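PDB 6W5G: BAT-2 beta-lactamase from Bacillus atrophaeus, which hydrolyses the amide bond of beta-lactam antibiotics as a serine beta-lactamase of class D, and so probably gives its Bacillus host resistance to these drugs. Local coordinates for residues Glu41-Arg46 with Lys252-Asp257; Ser31-Lys36 with Lys57-Ile62. All coordinates share one frame; numbering follows the deposited sequence.

Contact 1: Glu41-Arg46 with Lys252-Asp257; sequences EFFKDR and KNITTD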
ATOM      1  N   GLU A  41     -21.672   6.205   6.167  1.00 17.11           N
ATOM      2  CA  GLU A  41     -21.438   7.540   6.703  1.00 17.20           C
ATOM      3  C   GLU A  41     -20.073   8.093   6.322  1.00 17.18           C
ATOM      4  O   GLU A  41     -19.907   9.316   6.267  1.00 20.21           O
ATOM      5  CB  GLU A  41     -21.638   7.565   8.225  1.00 18.04           C
ATOM      6  CG  GLU A  41     -20.609   6.778   9.047  1.00 18.50           C
ATOM      7  CD  GLU A  41     -21.028   5.332   9.316  1.00 19.50           C
ATOM      8  OE1 GLU A  41     -21.529   4.665   8.382  1.00 20.39           O
ATOM      9  OE2 GLU A  41     -20.862   4.866  10.465  1.00 19.24           O
ATOM     10  N   PHE A  42     -19.097   7.236   6.036  1.00 15.04           N
ATOM     11  CA  PHE A  42     -17.758   7.729   5.744  1.00 15.41           C
ATOM     12  C   PHE A  42     -17.537   8.026   4.271  1.00 16.58           C
ATOM     13  O   PHE A  42     -16.493   8.586   3.918  1.00 18.94           O
ATOM     14  CB  PHE A  42     -16.705   6.766   6.291  1.00 15.17           C
ATOM     15  CG  PHE A  42     -16.836   6.537   7.762  1.00 16.39           C
ATOM     16  CD1 PHE A  42     -16.581   7.572   8.655  1.00 18.65           C
ATOM     17  CD2 PHE A  42     -17.249   5.309   8.261  1.00 17.69           C
ATOM     18  CE1 PHE A  42     -16.711   7.379  10.014  1.00 19.55           C
ATOM     19  CE2 PHE A  42     -17.376   5.113   9.619  1.00 18.36           C
ATOM     20  CZ  PHE A  42     -17.107   6.148  10.498  1.00 18.79           C
ATOM     21  N   PHE A  43     -18.501   7.695   3.414  1.00 16.86           N
ATOM     22  CA  PHE A  43     -18.381   7.936   1.981  1.00 18.46           C
ATOM     23  C   PHE A  43     -19.421   8.922   1.464  1.00 21.39           C
ATOM     24  O   PHE A  43     -19.636   9.008   0.254  1.00 21.58           O
ATOM     25  CB  PHE A  43     -18.411   6.620   1.205  1.00 17.13           C
ATOM     26  CG  PHE A  43     -17.176   5.784   1.387  1.00 15.58           C
ATOM     27  CD1 PHE A  43     -16.075   5.964   0.556  1.00 14.88           C
ATOM     28  CD2 PHE A  43     -17.106   4.825   2.386  1.00 14.85           C
ATOM     29  CE1 PHE A  43     -14.925   5.193   0.713  1.00 13.80           C
ATOM     30  CE2 PHE A  43     -15.966   4.050   2.549  1.00 14.14           C
ATOM     31  CZ  PHE A  43     -14.870   4.236   1.711  1.00 14.02           C
ATOM     32  N   LYS A  44     -20.066   9.670   2.354  1.00 24.52           N
ATOM     33  CA  LYS A  44     -21.018  10.679   1.907  1.00 27.39           C
ATOM     34  C   LYS A  44     -20.306  11.749   1.082  1.00 27.39           C
ATOM     35  O   LYS A  44     -19.260  12.268   1.480  1.00 27.20           O
ATOM     36  CB  LYS A  44     -21.718  11.312   3.107  1.00 30.57           C
ATOM     37  CG  LYS A  44     -22.440  10.326   4.011  1.00 33.63           C
ATOM     38  CD  LYS A  44     -23.205  11.065   5.105  1.00 35.63           C
ATOM     39  CE  LYS A  44     -22.580  10.875   6.475  1.00 36.98           C
ATOM     40  NZ  LYS A  44     -21.423  11.778   6.698  1.00 37.60           N
ATOM     41  N   ASP A  45     -20.870  12.064  -0.083  1.00 28.20           N
ATOM     42  CA  ASP A  45     -20.304  13.029  -1.031  1.00 29.85           C
ATOM     43  C   ASP A  45     -18.954  12.594  -1.579  1.00 26.31           C
ATOM     44  O   ASP A  45     -18.205  13.422  -2.104  1.00 26.29           O
ATOM     45  CB  ASP A  45     -20.206  14.447  -0.451  1.00 33.70           C
ATOM     46  CG  ASP A  45     -21.482  14.890   0.219  1.00 38.12           C
ATOM     47  OD1 ASP A  45     -22.565  14.636  -0.354  1.00 38.91           O
ATOM     48  OD2 ASP A  45     -21.401  15.498   1.309  1.00 40.88           O
ATOM     49  N   ARG A  46     -18.624  11.308  -1.469  1.00 22.62           N
ATOM     50  CA  ARG A  46     -17.388  10.766  -2.006  1.00 20.49           C
ATOM     51  C   ARG A  46     -17.710   9.626  -2.959  1.00 18.11           C
ATOM     52  O   ARG A  46     -18.782   9.015  -2.896  1.00 19.65           O
ATOM     53  CB  ARG A  46     -16.474  10.234  -0.894  1.00 21.34           C
ATOM     54  CG  ARG A  46     -16.092  11.265   0.160  1.00 23.54           C
ATOM     55  CD  ARG A  46     -15.008  10.707   1.074  1.00 24.65           C
ATOM     56  NE  ARG A  46     -14.559  11.644   2.106  1.00 25.64           N
ATOM     57  CZ  ARG A  46     -13.666  12.612   1.912  1.00 26.50           C
ATOM     58  NH1 ARG A  46     -13.123  12.798   0.717  1.00 25.58           N
ATOM     59  NH2 ARG A  46     -13.314  13.399   2.918  1.00 27.78           N
ATOM     60  N   LYS A 252      -6.725   7.236   4.148  1.00 10.15           N
ATOM     61  CA  LYS A 252      -6.273   6.699   5.423  1.00 11.03           C
ATOM     62  C   LYS A 252      -7.232   7.080   6.541  1.00 10.03           C
ATOM     63  O   LYS A 252      -7.560   6.246   7.396  1.00 11.00           O
ATOM     64  CB  LYS A 252      -4.855   7.188   5.726  1.00 10.80           C
ATOM     65  CG  LYS A 252      -4.310   6.665   7.049  1.00 13.05           C
ATOM     66  CD  LYS A 252      -2.902   7.147   7.315  1.00 14.51           C
ATOM     67  CE  LYS A 252      -2.522   6.845   8.761  1.00 17.80           C
ATOM     68  NZ  LYS A 252      -1.134   7.263   9.104  1.00 21.49           N
ATOM     69  N   ASN A 253      -7.699   8.335   6.546  1.00  9.90           N
ATOM     70  CA  ASN A 253      -8.591   8.790   7.608  1.00 10.42           C
ATOM     71  C   ASN A 253      -9.938   8.077   7.547  1.00 11.10           C
ATOM     72  O   ASN A 253     -10.521   7.755   8.588  1.00 11.06           O
ATOM     73  CB  ASN A 253      -8.770  10.308   7.525  1.00 11.92           C
ATOM     74  CG  ASN A 253      -7.509  11.068   7.903  1.00 14.46           C
ATOM     75  OD1 ASN A 253      -6.590  10.512   8.512  1.00 16.58           O
ATOM     76  ND2 ASN A 253      -7.458  12.348   7.543  1.00 16.32           N
ATOM     77  N   ILE A 254     -10.449   7.822   6.338  1.00 10.02           N
ATOM     78  CA  ILE A 254     -11.651   7.001   6.202  1.00 10.67           C
ATOM     79  C   ILE A 254     -11.410   5.631   6.813  1.00 10.34           C
ATOM     80  O   ILE A 254     -12.245   5.111   7.567  1.00 10.53           O
ATOM     81  CB  ILE A 254     -12.061   6.890   4.720  1.00 11.18           C
ATOM     82  CG1 ILE A 254     -12.606   8.222   4.207  1.00 11.64           C
ATOM     83  CG2 ILE A 254     -13.091   5.772   4.526  1.00 11.83           C
ATOM     84  CD1 ILE A 254     -12.680   8.313   2.706  1.00 13.63           C
ATOM     85  N   THR A 255     -10.247   5.033   6.511  1.00 10.18           N
ATOM     86  CA  THR A 255      -9.931   3.694   7.002  1.00 10.18           C
ATOM     87  C   THR A 255      -9.868   3.671   8.518  1.00 10.01           C
ATOM     88  O   THR A 255     -10.496   2.821   9.163  1.00 10.22           O
ATOM     89  CB  THR A 255      -8.596   3.216   6.434  1.00  9.66           C
ATOM     90  OG1 THR A 255      -8.615   3.295   5.007  1.00 10.63           O
ATOM     91  CG2 THR A 255      -8.359   1.766   6.835  1.00  9.28           C
ATOM     92  N   THR A 256      -9.109   4.597   9.108  1.00 10.29           N
ATOM     93  CA  THR A 256      -8.992   4.583  10.563  1.00 10.02           C
ATOM     94  C   THR A 256     -10.322   4.901  11.238  1.00 10.57           C
ATOM     95  O   THR A 256     -10.611   4.341  12.299  1.00 10.87           O
ATOM     96  CB  THR A 256      -7.839   5.469  11.056  1.00 11.50           C
ATOM     97  OG1 THR A 256      -8.022   6.827  10.618  1.00 11.80           O
ATOM     98  CG2 THR A 256      -6.516   4.937  10.520  1.00 12.10           C
ATOM     99  N   ASP A 257     -11.150   5.766  10.636  1.00 10.26           N
ATOM    100  CA  ASP A 257     -12.480   6.018  11.193  1.00 11.04           C
ATOM    101  C   ASP A 257     -13.297   4.729  11.248  1.00 10.42           C
ATOM    102  O   ASP A 257     -13.972   4.453  12.246  1.00 11.81           O
ATOM    103  CB  ASP A 257     -13.224   7.071  10.364  1.00 13.29           C
ATOM    104  CG  ASP A 257     -12.800   8.501  10.697  1.00 15.27           C
ATOM    105  OD1 ASP A 257     -12.048   8.699  11.678  1.00 15.86           O
ATOM    106  OD2 ASP A 257     -13.214   9.436   9.967  1.00 17.03           O
TER
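With CG anti to the carbonyl carbon (chi1 -57°), Phe-42 turns one face of its ring to Asp-257 of helix 248-261; Ile-254, whose CG1 is likewise anti to its carbonyl carbon (chi1 -71°), spreads its branches between Phe-43 and Arg-46. CE1 of Phe-42 lies 3.5 Å from CB of Asp-257, so the methylene rather than the carboxylate makes the closest touch, and ring and carboxylate planes stand 40° apart. CG of Glu-41 rests over the centre of the opposite face of the same ring, 3.6 Å from its plane. The branches of Ile-254 divide their work. CG2 meets CZ of Phe-43 at 3.7 Å and, more loosely, CB of Phe-42 at 4.1 Å, while CD1 reaches CD of Arg-46 at 3.7 Å, the two side chains running past each other in opposite directions.

On the loop side, a type II turn from Phe-43 to Arg-46 reverses the chain ahead of strand 48-54, and NZ of Lys-44 donates to O of Glu-41 (2.9 Å) on a lone pair in the carbonyl plane. Phe-43 also stacks on the ring of Tyr-63. Between 41-46 and 252-257 themselves the chemistry is almost wholly apolar, which implies a hold by shape and burial; a polar tie to the helix comes one turn on, where OE2 of Glu-41 forms a salt bridge with Lys-261.

Contact 2: Ser31-Lys36 with Lys57-Ile62; sequences SVNVSK and KDKTFI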
ATOM      1  N   SER A  31     -16.424 -10.092  18.922  1.00 34.37           N
ATOM      2  CA  SER A  31     -15.640  -9.664  17.765  1.00 33.71           C
ATOM      3  C   SER A  31     -16.544  -9.260  16.600  1.00 30.75           C
ATOM      4  O   SER A  31     -17.660  -9.754  16.470  1.00 30.57           O
ATOM      5  CB  SER A  31     -14.671 -10.768  17.333  1.00 36.09           C
ATOM      6  OG  SER A  31     -15.372 -11.898  16.834  1.00 37.90           O
ATOM      7  N   VAL A  32     -16.043  -8.363  15.751  1.00 28.64           N
ATOM      8  CA  VAL A  32     -16.865  -7.802  14.685  1.00 26.89           C
ATOM      9  C   VAL A  32     -17.227  -8.884  13.673  1.00 24.16           C
ATOM     10  O   VAL A  32     -16.422  -9.771  13.360  1.00 23.51           O
ATOM     11  CB  VAL A  32     -16.139  -6.612  14.031  1.00 28.31           C
ATOM     12  CG1 VAL A  32     -14.772  -7.026  13.518  1.00 28.76           C
ATOM     13  CG2 VAL A  32     -16.977  -6.008  12.912  1.00 28.89           C
ATOM     14  N   ASN A  33     -18.462  -8.830  13.173  1.00 21.71           N
ATOM     15  CA  ASN A  33     -18.904  -9.666  12.060  1.00 21.27           C
ATOM     16  C   ASN A  33     -18.855  -8.779  10.821  1.00 20.01           C
ATOM     17  O   ASN A  33     -19.723  -7.925  10.627  1.00 21.10           O
ATOM     18  CB  ASN A  33     -20.318 -10.184  12.314  1.00 22.66           C
ATOM     19  CG  ASN A  33     -20.830 -11.066  11.189  1.00 23.77           C
ATOM     20  OD1 ASN A  33     -20.304 -11.044  10.074  1.00 24.23           O
ATOM     21  ND2 ASN A  33     -21.878 -11.833  11.471  1.00 26.20           N
ATOM     22  N   VAL A  34     -17.849  -8.992   9.967  1.00 18.92           N
ATOM     23  CA  VAL A  34     -17.637  -8.060   8.858  1.00 18.41           C
ATOM     24  C   VAL A  34     -18.764  -8.101   7.831  1.00 19.08           C
ATOM     25  O   VAL A  34     -18.940  -7.139   7.074  1.00 18.79           O
ATOM     26  CB  VAL A  34     -16.242  -8.192   8.205  1.00 19.31           C
ATOM     27  CG1 VAL A  34     -15.132  -8.036   9.254  1.00 18.83           C
ATOM     28  CG2 VAL A  34     -16.121  -9.486   7.417  1.00 20.16           C
ATOM     29  N   SER A  35     -19.535  -9.193   7.778  1.00 20.79           N
ATOM     30  CA  SER A  35     -20.673  -9.230   6.863  1.00 23.28           C
ATOM     31  C   SER A  35     -21.744  -8.214   7.233  1.00 24.45           C
ATOM     32  O   SER A  35     -22.572  -7.867   6.386  1.00 27.05           O
ATOM     33  CB  SER A  35     -21.282 -10.636   6.755  1.00 25.64           C
ATOM     34  OG  SER A  35     -20.275 -11.635   6.740  1.00 28.72           O
ATOM     35  N   LYS A  36     -21.763  -7.737   8.479  1.00 23.75           N
ATOM     36  CA  LYS A  36     -22.751  -6.767   8.933  1.00 23.62           C
ATOM     37  C   LYS A  36     -22.194  -5.348   9.005  1.00 20.80           C
ATOM     38  O   LYS A  36     -22.827  -4.475   9.608  1.00 21.57           O
ATOM     39  CB  LYS A  36     -23.351  -7.178  10.281  1.00 26.03           C
ATOM     40  CG  LYS A  36     -23.815  -8.621  10.369  1.00 30.36           C
ATOM     41  CD  LYS A  36     -24.855  -8.765  11.474  1.00 34.12           C
ATOM     42  CE  LYS A  36     -25.970  -9.737  11.086  1.00 36.59           C
ATOM     43  NZ  LYS A  36     -25.508 -11.152  11.131  1.00 38.11           N
ATOM     44  N   LYS A  57     -11.873 -15.508  10.267  1.00 24.74           N
ATOM     45  CA  LYS A  57     -13.192 -16.000   9.895  1.00 26.21           C
ATOM     46  C   LYS A  57     -13.368 -16.134   8.394  1.00 26.05           C
ATOM     47  O   LYS A  57     -14.380 -16.689   7.950  1.00 26.63           O
ATOM     48  CB  LYS A  57     -14.280 -15.115  10.501  1.00 28.23           C
ATOM     49  CG  LYS A  57     -14.146 -15.013  11.998  1.00 31.08           C
ATOM     50  CD  LYS A  57     -15.114 -14.027  12.591  1.00 34.11           C
ATOM     51  CE  LYS A  57     -14.726 -13.731  14.033  1.00 36.98           C
ATOM     52  NZ  LYS A  57     -15.809 -13.004  14.742  1.00 38.55           N
ATOM     53  N   ASP A  58     -12.400 -15.655   7.616  1.00 25.79           N
ATOM     54  CA  ASP A  58     -12.395 -15.803   6.164  1.00 26.30           C
ATOM     55  C   ASP A  58     -13.664 -15.244   5.526  1.00 23.80           C
ATOM     56  O   ASP A  58     -14.372 -15.924   4.781  1.00 24.80           O
ATOM     57  CB  ASP A  58     -12.139 -17.248   5.747  1.00 29.92           C
ATOM     58  CG  ASP A  58     -11.282 -17.348   4.511  1.00 33.47           C
ATOM     59  OD1 ASP A  58     -11.066 -16.309   3.846  1.00 34.57           O
ATOM     60  OD2 ASP A  58     -10.826 -18.465   4.200  1.00 36.26           O
ATOM     61  N   LYS A  59     -13.946 -13.977   5.822  1.00 20.89           N
ATOM     62  CA  LYS A  59     -15.099 -13.273   5.289  1.00 20.99           C
ATOM     63  C   LYS A  59     -14.641 -11.910   4.796  1.00 17.99           C
ATOM     64  O   LYS A  59     -13.779 -11.334   5.387  1.00 17.26           O
ATOM     65  CB  LYS A  59     -16.135 -13.033   6.349  1.00 23.82           C
ATOM     66  CG  LYS A  59     -16.722 -14.291   6.962  1.00 27.68           C
ATOM     67  CD  LYS A  59     -17.496 -13.945   8.199  1.00 31.38           C
ATOM     68  CE  LYS A  59     -18.799 -13.315   7.874  1.00 34.85           C
ATOM     69  NZ  LYS A  59     -19.739 -13.745   8.922  1.00 37.25           N
ATOM     70  N   THR A  60     -15.256 -11.434   3.713  1.00 17.03           N
ATOM     71  CA  THR A  60     -14.880 -10.167   3.106  1.00 16.82           C
ATOM     72  C   THR A  60     -16.104  -9.275   2.968  1.00 16.49           C
ATOM     73  O   THR A  60     -17.119  -9.693   2.401  1.00 19.23           O
ATOM     74  CB  THR A  60     -14.247 -10.381   1.725  1.00 17.41           C
ATOM     75  OG1 THR A  60     -13.116 -11.253   1.837  1.00 18.82           O
ATOM     76  CG2 THR A  60     -13.793  -9.056   1.149  1.00 17.75           C
ATOM     77  N   PHE A  61     -15.997  -8.045   3.469  1.00 15.07           N
ATOM     78  CA  PHE A  61     -16.992  -7.004   3.252  1.00 13.91           C
ATOM     79  C   PHE A  61     -16.512  -6.088   2.133  1.00 12.76           C
ATOM     80  O   PHE A  61     -15.336  -5.719   2.086  1.00 12.92           O
ATOM     81  CB  PHE A  61     -17.166  -6.165   4.523  1.00 14.91           C
ATOM     82  CG  PHE A  61     -17.983  -4.924   4.318  1.00 13.85           C
ATOM     83  CD1 PHE A  61     -19.369  -4.993   4.309  1.00 13.97           C
ATOM     84  CD2 PHE A  61     -17.369  -3.688   4.118  1.00 13.85           C
ATOM     85  CE1 PHE A  61     -20.137  -3.860   4.111  1.00 14.60           C
ATOM     86  CE2 PHE A  61     -18.131  -2.552   3.911  1.00 14.06           C
ATOM     87  CZ  PHE A  61     -19.524  -2.639   3.907  1.00 15.53           C
ATOM     88  N   ILE A  62     -17.425  -5.707   1.241  1.00 12.59           N
ATOM     89  CA  ILE A  62     -17.122  -4.759   0.172  1.00 12.18           C
ATOM     90  C   ILE A  62     -18.190  -3.676   0.143  1.00 12.66           C
ATOM     91  O   ILE A  62     -19.387  -3.980   0.044  1.00 14.69           O
ATOM     92  CB  ILE A  62     -17.027  -5.441  -1.202  1.00 12.47           C
ATOM     93  CG1 ILE A  62     -15.971  -6.545  -1.198  1.00 13.96           C
ATOM     94  CG2 ILE A  62     -16.702  -4.417  -2.280  1.00 13.54           C
ATOM     95  CD1 ILE A  62     -16.017  -7.417  -2.450  1.00 15.52           C
TER
HETATM   96  O   HOH W   1     -13.925 -10.546  13.654  1.00 22.45           O
HETATM   97  O   HOH W   2     -22.677 -13.872   9.386  1.00 43.25           O
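Lys-59 and Val-34 meet at the middle of this contact, and they have the most surface buried by it. CG2 of Val-34 packs 3.7 Å from CB of Lys-59, the two side chains crossing at a slant, and Val-34 also leans on Leu-52 and Asp-54 of the neighbouring strand 48-54. Beyond CB the lysine chain bends at chi3 (75°) and again at chi4, which turns its ammonium group back to Asn-33. There NZ of Lys-59 donates to OD1 of Asn-33 over 3.0 Å, coming from above the carbonyl plane, 42° out of it. The backbone N of Ser-35 reaches OD1 of Asn-33 from the other face, also at 3.0 Å. A water accepts from both ND2 of Asn-33 and NZ of Lys-59 and closes the link a second time, which, with the two donors on OD1, should restrain the rotation of the amide.

Lys-57, third in buried surface, stretches out in an extended chain toward the start of the model. Its NZ donates to OG of Ser-31, but the 2.4 Å separation is too short to take at face value and the exact placement is doubtful. A second water that donates to O of Val-32 accepts weakly from the same ammonium. On the strand, beyond Lys-59, CB of Phe-61 sits 3.3 Å from O of Val-34.

Asn-33 thus forms an Asx turn leading into the 3-10 segment 34-35, while Asp-58 and Lys-59 make a G1 beta bulge opposite Asp-54, where the hairpin of strands 48-54 and 59-63 begins its return at the edge of the antiparallel sheet.

How the contacts relate
Both contacts pack parts of the N-terminal chain leading to strand 48-54 against the six-stranded antiparallel sheet domain, but at different places: contact 2 lies along outermost strand 59-63, whereas contact 1 brings the following loop to helix 248-261, near the end of the chain. Their centres are 18 Å apart and their nearest atoms about 7 Å, so they do not touch. In sequence they alternate, 31-36 and 41-46 preceding 57-62 and 252-257. Neither contains Lys-79, the carboxylated lysine that in class D beta-lactamases serves as the general base of the active site; both are structural packing in the fold shared with penicillin-binding transpeptidases.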